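Local coordinates for dephospho-CoA kinase (Mycobacterium paratuberculosis, PDB 6N39), which probably catalyses the last step of coenzyme A biosynthesis, the ATP-dependent phosphorylation of the 3'-hydroxyl of dephospho-coenzyme A, at residues V135-A140 / A175-W180; Q213-P218 / A333-P338; G33-D38 / A112-V117; V250-S255 / D268-Q273. One frame throughout, in Å; residues are numbered along the deposited sequence.

Contact 1. Residues V135-A140 / A175-W180; sequences VVIVYA and AVADIW
Tyr-139 and Trp-180 form an offset aromatic stack: the phenol ring lies over one face of the indole with its CD1 above the middle, the planes are 13° apart, and the centroids of the tyrosine ring and the five-membered indole ring are 3.9 Å from each other. Tyr-139 reaches this face because its CG sits between the backbone N and the carbonyl carbon (chi1 68°), while Trp-180 CG is anti to its own N. A water ties the two residues a second time, 2.8 Å from Tyr-139 OH and donating to Trp-180 O.

The strands pair in parallel, with Val-136 opposite Ile-179 and Ile-137 opposite Trp-180, and Ile-179 bonds to the residues flanking Val-136. Ile-137 N donates to Ile-179 O at 2.9 Å and 170°, and Ile-179 N donates to Val-135 O at 3.0 Å. Just before the paired residues, a carboxylate stands in for a backbone acceptor: Asp-178 OD2 accepts from Val-135 N at 2.8 Å through its anti side, while OD1 forms a salt bridge with Arg-238.

Apolar contacts differ on the two faces. Val-136 CG2 meets Ile-179 CD1 on one; on the other, Ile-137 sets CG1 against Ala-177 CB at 3.8 Å and CG2 at the edge of the indole near CZ3.

The chemistry thus changes along the edge strand of the P-loop kinase sheet, from a charged end through an aliphatic middle to an aromatic stack, so each section is held by a different force.

Contact 2. Residues Q213-P218 / A333-P338; sequences QIARAP and ADPGRP
Ala-215 points its methyl at Pro-335, the second residue of the type I turn 334-337: CB stands 3.5 Å from Pro-335 CA and 4.1 Å from Pro-335 CB. Two residues on, Ala-217 CB meets the ring of Pro-338 at CB, 3.8 Å away, and CG is as near. Both alanine CB atoms point toward 333-338, whereas those of Ile-214 and Arg-216 point away. The Pro-338 ring also lies against Ala-215 O, and the methyl of Ala-333 rests on Gln-213 O. No hydrogen bond crosses between the segments; the contact is van der Waals packing of short, rigid side chains.

Longer side chains turn back on their own segments. Asp-334, with CG anti to the backbone N (chi1 -178°), accepts from Gly-336 N through OD1 at 2.9 Å, an Asx turn that braces the bend. Arg-337 folds back through a chi2 of 53° and a chi3 of -81°, and its NE and NH2 both reach Pro-338 O, NH2 at 2.9 Å on a lone pair and NE from above the carbonyl plane. Ile-214 CD1 sits 3.6 Å above the centre of the Arg-216 guanidinium.

Segment 213-218 follows helix 187-210, whose Phe-205 and Pro-204 touch Asp-334 and Pro-335 and whose Arg-201 pairs with the Asp-334 carboxylate. Arg-337 NH2 also forms a salt bridge with Asp-268, and Trp-228 of helix 228-243 packs on Arg-337. The loop at 333-338 links strands 328-331 and 339-345 of the UPF0157 region.

Contact 3. Residues G33-D38 / A112-V117; sequences GAVIVD and ADSVVV
Val-37 and Val-116 share one torsion, CG1 anti to the backbone N (chi1 176° in Val-37), which turns Val-37 CG2 and Val-116 CG1 toward each other across the strands to 3.6 Å. Val-35, with the same torsion, lays CG2 against Ser-114 CB at 3.7 Å. On the other face Ile-36 and Val-117 run side by side, pointing the same way. With its CG1 beside the backbone N and a chi2 of -46°, the isoleucine brings CD1 to 3.9 Å from Val-117 CB, and Ala-34 CB meets the CG2 branch of that valine.

The backbones pair in parallel, Val-35 with Val-116 and Ile-36 with Val-117, at the outer edge of the parallel sheet of the P-loop kinase domain. Val-35 N donates to Val-115 O, Val-117 N to Val-35 O and Val-37 N to Val-117 O, at 2.7 to 2.9 Å and all at 165° or straighter. Before the first bridge, waters take over: one donates to Gly-33 O and accepts from Val-115 N, and another donates to both Gly-33 O and Ser-114 OG, whose protein partner is Pro-111 O.

Gly-33 ends helix 22-31 in a Schellman motif, and Asp-38 caps helix 39-45. Strand 35-38 thus runs directly from one helix to the next, and it is outermost in the sheet. Ser-26 and Ala-30 of helix 22-31 touch Ile-36, strand 10-16 lies beyond 115-119, and Trp-198 of helix 187-210 packs against Ala-34 and Val-115.

Contact 4. Residues V250-S255 / D268-Q273; sequences VDHVGS and DVIDIQ. With ACT (acetate ion), chain C.
Val-253 N donates to Asp-271 O at 2.9 Å, coming from above the carbonyl plane. His-252 has CG anti to the backbone N (chi1 -176°), which lays its ring along the neighbouring strand with the CD2 edge 3.4 Å from Asp-271 O. Further along, Asp-251 and Gln-273 exchange two backbone bonds, Gln-273 N to Asp-251 O being the straighter at 167°. Val-250 CG1 meets Ile-272 CG2 at 3.6 Å, and Ile-270 CG2 touches the histidine ring obliquely.

This is an antiparallel pairing at the edge of the mixed four-stranded sheet of the GrpB-like UPF0157 domain, with strand 249-253 outermost and 339-345 on the far side of 270-276.

Beside the Asp-251 and Gln-273 pair, one water donates to Asp-251 OD2 and Gln-273 O and accepts from Gln-273 NE2; another donates to Val-253 O and accepts from Asp-271 N where the strands part. Ser-255 holds an acetate, probably from the crystallisation liquor, with N to OXT at 3.0 Å and OG to O at 2.7 Å; Tyr-371 also bonds it.

Second-shell partners orient the polar ends: Lys-375 bonds Ser-255 OG, His-342 and Asn-340 hold Asp-271 OD2, Arg-344 holds Gln-273 OE1, Arg-249 pairs with Asp-251, and His-252 NE2 bonds Thr-256 OG1.

Contacts 1 and 3 lie in one parallel five-stranded sheet, each at one of its outermost strands, with centres 18 Å apart and strand 10-16 between them. The predicted ATP-binding residues follow that central strand: the Tyr-139 side chain of contact 1 is about 5 Å from that of Ala-20, and the side chain of Ile-36 of contact 3 about 8 Å from that of Ser-23. Contacts 2 and 4 belong to the UPF0157 region and touch directly, through a salt bridge from Arg-337 NH2 to Asp-268 OD1 at 2.9 Å and packing of Ala-217 CB on Asp-268 O. Contact 2 comes within about 6 Å of contact 1, nearest atoms, whereas contacts 3 and 4 have centres 31 Å apart.

Contact 1. Residues V135-A140 / A175-W180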
loop_
_atom_site.group_PDB
_atom_site.type_symbol
_atom_site.label_atom_id
_atom_site.label_comp_id
_atom_site.label_asym_id
_atom_site.label_seq_id
_atom_site.Cartn_x
_atom_site.Cartn_y
_atom_site.Cartn_z
ATOM N N VAL A 135 -4.442 2.776 -3.244
ATOM C CA VAL A 135 -4.477 4.124 -3.793
ATOM C C VAL A 135 -4.811 4.036 -5.281
ATOM O O VAL A 135 -4.172 3.278 -6.025
ATOM C CB VAL A 135 -3.140 4.865 -3.564
ATOM C CG1 VAL A 135 -3.150 6.238 -4.230
ATOM C CG2 VAL A 135 -2.853 5.039 -2.050
ATOM N N VAL A 136 -5.818 4.806 -5.701
ATOM C CA VAL A 136 -6.226 4.924 -7.101
ATOM C C VAL A 136 -5.860 6.317 -7.592
ATOM O O VAL A 136 -6.208 7.322 -6.957
ATOM C CB VAL A 136 -7.736 4.684 -7.277
ATOM C CG1 VAL A 136 -8.117 4.744 -8.764
ATOM C CG2 VAL A 136 -8.111 3.363 -6.704
ATOM N N ILE A 137 -5.161 6.392 -8.713
ATOM C CA ILE A 137 -4.817 7.686 -9.285
ATOM C C ILE A 137 -5.285 7.703 -10.727
ATOM O O ILE A 137 -5.002 6.767 -11.484
ATOM C CB ILE A 137 -3.312 7.978 -9.174
ATOM C CG1 ILE A 137 -2.874 7.798 -7.714
ATOM C CG2 ILE A 137 -3.020 9.383 -9.665
ATOM C CD1 ILE A 137 -1.492 8.285 -7.398
ATOM N N VAL A 138 -6.032 8.747 -11.098
ATOM C CA VAL A 138 -6.526 8.909 -12.457
ATOM C C VAL A 138 -5.575 9.837 -13.195
ATOM O O VAL A 138 -5.013 10.767 -12.601
ATOM C CB VAL A 138 -7.980 9.431 -12.472
ATOM C CG1 VAL A 138 -8.099 10.794 -11.806
ATOM C CG2 VAL A 138 -8.496 9.497 -13.878
ATOM N N TYR A 139 -5.342 9.555 -14.474
ATOM C CA TYR A 139 -4.497 10.415 -15.291
ATOM C C TYR A 139 -5.100 10.517 -16.685
ATOM O O TYR A 139 -6.055 9.814 -17.023
ATOM C CB TYR A 139 -3.047 9.899 -15.360
ATOM C CG TYR A 139 -2.904 8.599 -16.121
ATOM C CD1 TYR A 139 -3.196 7.392 -15.507
ATOM C CD2 TYR A 139 -2.486 8.582 -17.458
ATOM C CE1 TYR A 139 -3.080 6.194 -16.188
ATOM C CE2 TYR A 139 -2.364 7.387 -18.153
ATOM C CZ TYR A 139 -2.661 6.193 -17.505
ATOM O OH TYR A 139 -2.546 4.986 -18.164
ATOM N N ALA A 140 -4.529 11.405 -17.495
ATOM C CA ALA A 140 -5.008 11.641 -18.849
ATOM C C ALA A 140 -3.914 12.340 -19.638
ATOM O O ALA A 140 -3.067 13.032 -19.062
ATOM C CB ALA A 140 -6.284 12.491 -18.863
ATOM N N ALA A 175 4.463 6.151 -9.242
ATOM C CA ALA A 175 5.230 5.452 -8.217
ATOM C C ALA A 175 4.368 5.030 -7.024
ATOM O O ALA A 175 4.662 4.014 -6.383
ATOM C CB ALA A 175 6.409 6.330 -7.764
ATOM N N VAL A 176 3.298 5.766 -6.711
ATOM C CA VAL A 176 2.519 5.471 -5.514
ATOM C C VAL A 176 1.092 5.011 -5.835
ATOM O O VAL A 176 0.269 4.892 -4.932
ATOM C CB VAL A 176 2.512 6.671 -4.543
ATOM C CG1 VAL A 176 3.940 6.956 -4.001
ATOM C CG2 VAL A 176 1.971 7.928 -5.227
ATOM N N ALA A 177 0.781 4.725 -7.092
ATOM C CA ALA A 177 -0.559 4.271 -7.460
ATOM C C ALA A 177 -0.639 2.744 -7.439
ATOM O O ALA A 177 0.084 2.067 -8.180
ATOM C CB ALA A 177 -0.945 4.778 -8.848
ATOM N N ASP A 178 -1.544 2.202 -6.620
ATOM C CA ASP A 178 -1.865 0.782 -6.761
ATOM C C ASP A 178 -2.681 0.541 -8.012
ATOM O O ASP A 178 -2.524 -0.491 -8.678
ATOM C CB ASP A 178 -2.626 0.281 -5.542
ATOM C CG ASP A 178 -1.812 0.410 -4.280
ATOM O OD1 ASP A 178 -0.883 -0.399 -4.098
ATOM O OD2 ASP A 178 -2.053 1.363 -3.510
ATOM N N ILE A 179 -3.564 1.482 -8.340
ATOM C CA ILE A 179 -4.384 1.401 -9.544
ATOM C C ILE A 179 -4.184 2.695 -10.322
ATOM O O ILE A 179 -4.396 3.790 -9.786
ATOM C CB ILE A 179 -5.866 1.170 -9.216
ATOM C CG1 ILE A 179 -6.038 -0.181 -8.491
ATOM C CG2 ILE A 179 -6.689 1.208 -10.481
ATOM C CD1 ILE A 179 -7.380 -0.358 -7.818
ATOM N N TRP A 180 -3.743 2.560 -11.562
ATOM C CA TRP A 180 -3.310 3.650 -12.432
ATOM C C TRP A 180 -4.330 3.690 -13.561
ATOM O O TRP A 180 -4.311 2.834 -14.446
ATOM C CB TRP A 180 -1.899 3.354 -12.931
ATOM C CG TRP A 180 -1.235 4.376 -13.784
ATOM C CD1 TRP A 180 -0.715 4.183 -15.030
ATOM C CD2 TRP A 180 -0.965 5.739 -13.442
ATOM N NE1 TRP A 180 -0.154 5.349 -15.495
ATOM C CE2 TRP A 180 -0.295 6.319 -14.538
ATOM C CE3 TRP A 180 -1.235 6.529 -12.322
ATOM C CZ2 TRP A 180 0.102 7.649 -14.546
ATOM C CZ3 TRP A 180 -0.836 7.843 -12.331
ATOM C CH2 TRP A 180 -0.174 8.392 -13.435
HETATM O O HOH W 1 -3.127 2.451 -17.074
#

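Contact 2. Residues Q213-P218 / A333-P338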
loop_
_atom_site.group_PDB
_atom_site.type_symbol
_atom_site.label_atom_id
_atom_site.label_comp_id
_atom_site.label_asym_id
_atom_site.label_seq_id
_atom_site.Cartn_x
_atom_site.Cartn_y
_atom_site.Cartn_z
ATOM N N GLN A 213 -10.200 -13.329 5.024
ATOM C CA GLN A 213 -9.644 -14.227 4.023
ATOM C C GLN A 213 -8.532 -13.524 3.263
ATOM O O GLN A 213 -8.496 -12.300 3.178
ATOM C CB GLN A 213 -10.727 -14.682 3.036
ATOM C CG GLN A 213 -11.716 -15.697 3.607
ATOM C CD GLN A 213 -12.665 -16.222 2.526
ATOM O OE1 GLN A 213 -13.650 -15.564 2.166
ATOM N NE2 GLN A 213 -12.351 -17.395 1.986
ATOM N N ILE A 214 -7.632 -14.313 2.679
ATOM C CA ILE A 214 -6.510 -13.765 1.928
ATOM C C ILE A 214 -6.679 -14.127 0.458
ATOM O O ILE A 214 -7.424 -15.041 0.097
ATOM C CB ILE A 214 -5.155 -14.267 2.462
ATOM C CG1 ILE A 214 -5.035 -15.782 2.255
ATOM C CG2 ILE A 214 -4.994 -13.900 3.948
ATOM C CD1 ILE A 214 -3.637 -16.233 1.868
ATOM N N ALA A 215 -5.963 -13.399 -0.398
ATOM C CA ALA A 215 -5.968 -13.641 -1.840
ATOM C C ALA A 215 -4.701 -14.396 -2.237
ATOM O O ALA A 215 -3.601 -13.836 -2.204
ATOM C CB ALA A 215 -6.062 -12.322 -2.606
ATOM N N ARG A 216 -4.852 -15.641 -2.661
ATOM C CA ARG A 216 -3.695 -16.446 -3.034
ATOM C C ARG A 216 -3.377 -16.278 -4.517
ATOM O O ARG A 216 -4.262 -16.002 -5.326
ATOM C CB ARG A 216 -3.935 -17.917 -2.694
ATOM C CG ARG A 216 -3.993 -18.163 -1.185
ATOM C CD ARG A 216 -4.316 -19.610 -0.832
ATOM N NE ARG A 216 -4.206 -19.846 0.609
ATOM C CZ ARG A 216 -5.137 -19.508 1.500
ATOM N NH1 ARG A 216 -6.257 -18.913 1.103
ATOM N NH2 ARG A 216 -4.944 -19.758 2.791
ATOM N N ALA A 217 -2.077 -16.396 -4.860
ATOM C CA ALA A 217 -1.654 -16.329 -6.253
ATOM C C ALA A 217 -1.609 -17.728 -6.850
ATOM O O ALA A 217 -1.538 -18.714 -6.119
ATOM C CB ALA A 217 -0.281 -15.666 -6.360
ATOM N N PRO A 218 -1.657 -17.859 -8.174
ATOM C CA PRO A 218 -1.621 -19.199 -8.776
ATOM C C PRO A 218 -0.257 -19.832 -8.575
ATOM O O PRO A 218 0.718 -19.178 -8.213
ATOM C CB PRO A 218 -1.901 -18.951 -10.263
ATOM C CG PRO A 218 -2.399 -17.535 -10.346
ATOM C CD PRO A 218 -1.788 -16.805 -9.193
ATOM N N ALA A 333 -5.377 -9.270 1.392
ATOM C CA ALA A 333 -6.723 -9.596 0.941
ATOM C C ALA A 333 -7.018 -9.063 -0.459
ATOM O O ALA A 333 -8.121 -9.284 -0.966
ATOM C CB ALA A 333 -7.757 -9.033 1.932
ATOM N N ASP A 334 -6.068 -8.361 -1.084
ATOM C CA ASP A 334 -6.295 -7.713 -2.375
ATOM C C ASP A 334 -5.934 -8.684 -3.497
ATOM O O ASP A 334 -4.740 -8.973 -3.684
ATOM C CB ASP A 334 -5.453 -6.442 -2.461
ATOM C CG ASP A 334 -5.661 -5.656 -3.761
ATOM O OD1 ASP A 334 -6.400 -6.104 -4.654
ATOM O OD2 ASP A 334 -5.084 -4.555 -3.872
ATOM N N PRO A 335 -6.899 -9.205 -4.269
ATOM C CA PRO A 335 -6.533 -10.154 -5.335
ATOM C C PRO A 335 -5.687 -9.538 -6.437
ATOM O O PRO A 335 -5.082 -10.284 -7.210
ATOM C CB PRO A 335 -7.889 -10.634 -5.879
ATOM C CG PRO A 335 -8.844 -9.515 -5.552
ATOM C CD PRO A 335 -8.356 -8.938 -4.238
ATOM N N GLY A 336 -5.610 -8.212 -6.530
ATOM C CA GLY A 336 -4.714 -7.596 -7.488
ATOM C C GLY A 336 -3.245 -7.583 -7.097
ATOM O O GLY A 336 -2.411 -7.228 -7.928
ATOM N N ARG A 337 -2.889 -7.944 -5.864
ATOM C CA ARG A 337 -1.487 -7.923 -5.433
ATOM C C ARG A 337 -1.271 -8.918 -4.296
ATOM O O ARG A 337 -1.051 -8.536 -3.134
ATOM C CB ARG A 337 -1.083 -6.507 -5.009
ATOM C CG ARG A 337 0.407 -6.335 -4.593
ATOM C CD ARG A 337 1.393 -6.845 -5.653
ATOM N NE ARG A 337 1.570 -8.303 -5.581
ATOM C CZ ARG A 337 2.008 -9.042 -6.593
ATOM N NH1 ARG A 337 2.319 -8.463 -7.759
ATOM N NH2 ARG A 337 2.112 -10.357 -6.458
ATOM N N PRO A 338 -1.306 -10.215 -4.596
ATOM C CA PRO A 338 -0.961 -11.208 -3.572
ATOM C C PRO A 338 0.387 -10.899 -2.935
ATOM O O PRO A 338 1.369 -10.590 -3.621
ATOM C CB PRO A 338 -0.944 -12.528 -4.349
ATOM C CG PRO A 338 -1.900 -12.293 -5.505
ATOM C CD PRO A 338 -1.663 -10.843 -5.883
#

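Contact 3. Residues G33-D38 / A112-V117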
loop_
_atom_site.group_PDB
_atom_site.type_symbol
_atom_site.label_atom_id
_atom_site.label_comp_id
_atom_site.label_asym_id
_atom_site.label_seq_id
_atom_site.Cartn_x
_atom_site.Cartn_y
_atom_site.Cartn_z
ATOM N N GLY A 33 -21.707 2.353 -5.375
ATOM C CA GLY A 33 -22.062 2.199 -3.981
ATOM C C GLY A 33 -20.975 2.561 -2.977
ATOM O O GLY A 33 -21.169 2.333 -1.778
ATOM N N ALA A 34 -19.854 3.122 -3.422
ATOM C CA ALA A 34 -18.823 3.576 -2.491
ATOM C C ALA A 34 -19.265 4.836 -1.738
ATOM O O ALA A 34 -20.115 5.604 -2.198
ATOM C CB ALA A 34 -17.521 3.866 -3.232
ATOM N N VAL A 35 -18.656 5.048 -0.571
ATOM C CA VAL A 35 -18.850 6.252 0.237
ATOM C C VAL A 35 -17.716 7.221 -0.071
ATOM O O VAL A 35 -16.539 6.885 0.122
ATOM C CB VAL A 35 -18.881 5.924 1.738
ATOM C CG1 VAL A 35 -18.918 7.206 2.566
ATOM C CG2 VAL A 35 -20.075 5.028 2.052
ATOM N N ILE A 36 -18.065 8.431 -0.515
ATOM C CA ILE A 36 -17.085 9.439 -0.926
ATOM C C ILE A 36 -16.835 10.415 0.222
ATOM O O ILE A 36 -17.746 11.140 0.635
ATOM C CB ILE A 36 -17.561 10.211 -2.170
ATOM C CG1 ILE A 36 -17.931 9.257 -3.324
ATOM C CG2 ILE A 36 -16.500 11.250 -2.568
ATOM C CD1 ILE A 36 -16.910 8.151 -3.594
ATOM N N VAL A 37 -15.594 10.492 0.702
ATOM C CA VAL A 37 -15.187 11.520 1.653
ATOM C C VAL A 37 -14.308 12.517 0.906
ATOM O O VAL A 37 -13.166 12.210 0.542
ATOM C CB VAL A 37 -14.462 10.928 2.871
ATOM C CG1 VAL A 37 -13.967 12.043 3.786
ATOM C CG2 VAL A 37 -15.403 10.009 3.623
ATOM N N ASP A 38 -14.830 13.722 0.695
ATOM C CA ASP A 38 -14.148 14.768 -0.065
ATOM C C ASP A 38 -13.855 15.922 0.891
ATOM O O ASP A 38 -14.752 16.701 1.231
ATOM C CB ASP A 38 -15.008 15.197 -1.254
ATOM C CG ASP A 38 -14.289 16.155 -2.198
ATOM O OD1 ASP A 38 -13.533 17.024 -1.728
ATOM O OD2 ASP A 38 -14.503 16.038 -3.423
ATOM N N ALA A 112 -22.325 -0.541 7.451
ATOM C CA ALA A 112 -21.064 -0.968 8.050
ATOM C C ALA A 112 -20.149 -1.661 7.048
ATOM O O ALA A 112 -18.928 -1.646 7.227
ATOM C CB ALA A 112 -21.334 -1.893 9.236
ATOM N N ASP A 113 -20.706 -2.272 5.992
ATOM C CA ASP A 113 -19.881 -2.926 4.980
ATOM C C ASP A 113 -19.349 -1.958 3.921
ATOM O O ASP A 113 -18.821 -2.417 2.905
ATOM C CB ASP A 113 -20.664 -4.059 4.295
ATOM C CG ASP A 113 -21.829 -3.547 3.445
ATOM O OD1 ASP A 113 -22.309 -2.422 3.687
ATOM O OD2 ASP A 113 -22.269 -4.275 2.537
ATOM N N SER A 114 -19.462 -0.650 4.134
ATOM C CA SER A 114 -19.118 0.312 3.099
ATOM C C SER A 114 -17.618 0.310 2.802
ATOM O O SER A 114 -16.782 -0.034 3.648
ATOM C CB SER A 114 -19.540 1.718 3.518
ATOM O OG SER A 114 -20.945 1.819 3.636
ATOM N N VAL A 115 -17.285 0.717 1.574
ATOM C CA VAL A 115 -15.924 1.086 1.195
ATOM C C VAL A 115 -15.858 2.607 1.145
ATOM O O VAL A 115 -16.724 3.248 0.535
ATOM C CB VAL A 115 -15.537 0.478 -0.164
ATOM C CG1 VAL A 115 -14.129 0.917 -0.546
ATOM C CG2 VAL A 115 -15.699 -1.066 -0.149
ATOM N N VAL A 116 -14.841 3.192 1.778
ATOM C CA VAL A 116 -14.705 4.646 1.866
ATOM C C VAL A 116 -13.651 5.080 0.859
ATOM O O VAL A 116 -12.503 4.632 0.925
ATOM C CB VAL A 116 -14.320 5.095 3.288
ATOM C CG1 VAL A 116 -14.127 6.618 3.348
ATOM C CG2 VAL A 116 -15.381 4.668 4.284
ATOM N N VAL A 117 -14.026 5.957 -0.064
ATOM C CA VAL A 117 -13.082 6.524 -1.021
ATOM C C VAL A 117 -12.792 7.963 -0.612
ATOM O O VAL A 117 -13.703 8.802 -0.581
ATOM C CB VAL A 117 -13.631 6.454 -2.455
ATOM C CG1 VAL A 117 -12.669 7.158 -3.431
ATOM C CG2 VAL A 117 -13.843 5.009 -2.852
HETATM O O HOH W 2 -19.250 0.658 -0.479
HETATM O O HOH W 3 -22.213 2.452 1.138
#

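Contact 4. Residues V250-S255 / D268-Q273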
loop_
_atom_site.group_PDB
_atom_site.type_symbol
_atom_site.label_atom_id
_atom_site.label_comp_id
_atom_site.label_asym_id
_atom_site.label_seq_id
_atom_site.Cartn_x
_atom_site.Cartn_y
_atom_site.Cartn_z
ATOM N N VAL A 250 11.772 -3.431 7.884
ATOM C CA VAL A 250 10.812 -4.058 6.978
ATOM C C VAL A 250 11.523 -4.261 5.651
ATOM O O VAL A 250 12.160 -3.333 5.151
ATOM C CB VAL A 250 9.547 -3.198 6.792
ATOM C CG1 VAL A 250 8.520 -3.907 5.886
ATOM C CG2 VAL A 250 8.932 -2.852 8.147
ATOM N N ASP A 251 11.445 -5.471 5.093
ATOM C CA ASP A 251 12.317 -5.805 3.967
ATOM C C ASP A 251 11.582 -6.633 2.926
ATOM O O ASP A 251 10.832 -7.551 3.263
ATOM C CB ASP A 251 13.553 -6.592 4.421
ATOM C CG ASP A 251 14.430 -5.811 5.385
ATOM O OD1 ASP A 251 15.364 -5.124 4.914
ATOM O OD2 ASP A 251 14.190 -5.888 6.616
ATOM N N HIS A 252 11.850 -6.336 1.659
ATOM C CA HIS A 252 11.409 -7.158 0.537
ATOM C C HIS A 252 12.312 -8.389 0.462
ATOM O O HIS A 252 13.533 -8.253 0.374
ATOM C CB HIS A 252 11.487 -6.313 -0.736
ATOM C CG HIS A 252 10.981 -6.985 -1.981
ATOM N ND1 HIS A 252 11.300 -6.524 -3.242
ATOM C CD2 HIS A 252 10.187 -8.065 -2.170
ATOM C CE1 HIS A 252 10.717 -7.285 -4.152
ATOM N NE2 HIS A 252 10.037 -8.229 -3.530
ATOM N N VAL A 253 11.738 -9.587 0.546
ATOM C CA VAL A 253 12.526 -10.812 0.576
ATOM C C VAL A 253 11.974 -11.791 -0.458
ATOM O O VAL A 253 10.995 -11.512 -1.148
ATOM C CB VAL A 253 12.547 -11.449 1.981
ATOM C CG1 VAL A 253 13.190 -10.484 2.989
ATOM C CG2 VAL A 253 11.111 -11.796 2.418
ATOM N N GLY A 254 12.603 -12.957 -0.542
ATOM C CA GLY A 254 12.092 -13.997 -1.408
ATOM C C GLY A 254 12.440 -13.769 -2.868
ATOM O O GLY A 254 13.220 -12.880 -3.236
ATOM N N SER A 255 11.827 -14.597 -3.721
ATOM C CA SER A 255 12.221 -14.640 -5.130
ATOM C C SER A 255 11.924 -13.341 -5.869
ATOM O O SER A 255 12.656 -12.994 -6.806
ATOM C CB SER A 255 11.520 -15.789 -5.853
ATOM O OG SER A 255 12.202 -17.009 -5.657
ATOM N N ASP A 268 4.033 -15.383 -8.614
ATOM C CA ASP A 268 3.727 -13.943 -8.547
ATOM C C ASP A 268 3.067 -13.596 -7.206
ATOM O O ASP A 268 1.889 -13.252 -7.097
ATOM C CB ASP A 268 2.865 -13.506 -9.729
ATOM C CG ASP A 268 2.862 -11.966 -9.915
ATOM O OD1 ASP A 268 3.181 -11.231 -8.956
ATOM O OD2 ASP A 268 2.536 -11.494 -11.018
ATOM N N VAL A 269 3.876 -13.666 -6.163
ATOM C CA VAL A 269 3.469 -13.224 -4.838
ATOM C C VAL A 269 4.669 -12.526 -4.212
ATOM O O VAL A 269 5.799 -13.020 -4.297
ATOM C CB VAL A 269 2.961 -14.400 -3.975
ATOM C CG1 VAL A 269 3.927 -15.553 -4.032
ATOM C CG2 VAL A 269 2.707 -13.951 -2.529
ATOM N N ILE A 270 4.444 -11.356 -3.638
ATOM C CA ILE A 270 5.531 -10.569 -3.064
ATOM C C ILE A 270 5.685 -10.937 -1.594
ATOM O O ILE A 270 4.718 -10.877 -0.829
ATOM C CB ILE A 270 5.261 -9.064 -3.242
ATOM C CG1 ILE A 270 5.409 -8.697 -4.727
ATOM C CG2 ILE A 270 6.209 -8.232 -2.369
ATOM C CD1 ILE A 270 5.189 -7.226 -5.033
ATOM N N ASP A 271 6.897 -11.318 -1.182
ATOM C CA ASP A 271 7.159 -11.612 0.226
ATOM C C ASP A 271 7.832 -10.430 0.902
ATOM O O ASP A 271 8.810 -9.881 0.375
ATOM C CB ASP A 271 8.038 -12.853 0.396
ATOM C CG ASP A 271 7.330 -14.113 -0.041
ATOM O OD1 ASP A 271 7.327 -14.390 -1.254
ATOM O OD2 ASP A 271 6.781 -14.807 0.836
ATOM N N ILE A 272 7.329 -10.086 2.090
ATOM C CA ILE A 272 7.855 -9.023 2.936
ATOM C C ILE A 272 8.133 -9.602 4.316
ATOM O O ILE A 272 7.344 -10.401 4.821
ATOM C CB ILE A 272 6.846 -7.865 3.085
ATOM C CG1 ILE A 272 6.373 -7.357 1.721
ATOM C CG2 ILE A 272 7.472 -6.758 3.940
ATOM C CD1 ILE A 272 7.508 -6.735 0.864
ATOM N N GLN A 273 9.222 -9.179 4.953
ATOM C CA GLN A 273 9.446 -9.525 6.351
ATOM C C GLN A 273 9.411 -8.263 7.204
ATOM O O GLN A 273 10.143 -7.307 6.933
ATOM C CB GLN A 273 10.788 -10.247 6.542
ATOM C CG GLN A 273 11.051 -10.585 8.011
ATOM C CD GLN A 273 12.316 -11.382 8.210
ATOM O OE1 GLN A 273 12.268 -12.608 8.361
ATOM N NE2 GLN A 273 13.471 -10.691 8.218
HETATM C C ACT C . 11.139 -17.553 -2.187
HETATM O O ACT C . 11.814 -17.925 -3.191
HETATM O OXT ACT C . 10.294 -16.623 -2.124
HETATM C CH3 ACT C . 11.358 -18.366 -0.840
HETATM O O HOH W 4 12.844 -7.638 7.991
HETATM O O HOH W 5 9.176 -12.362 -2.972
#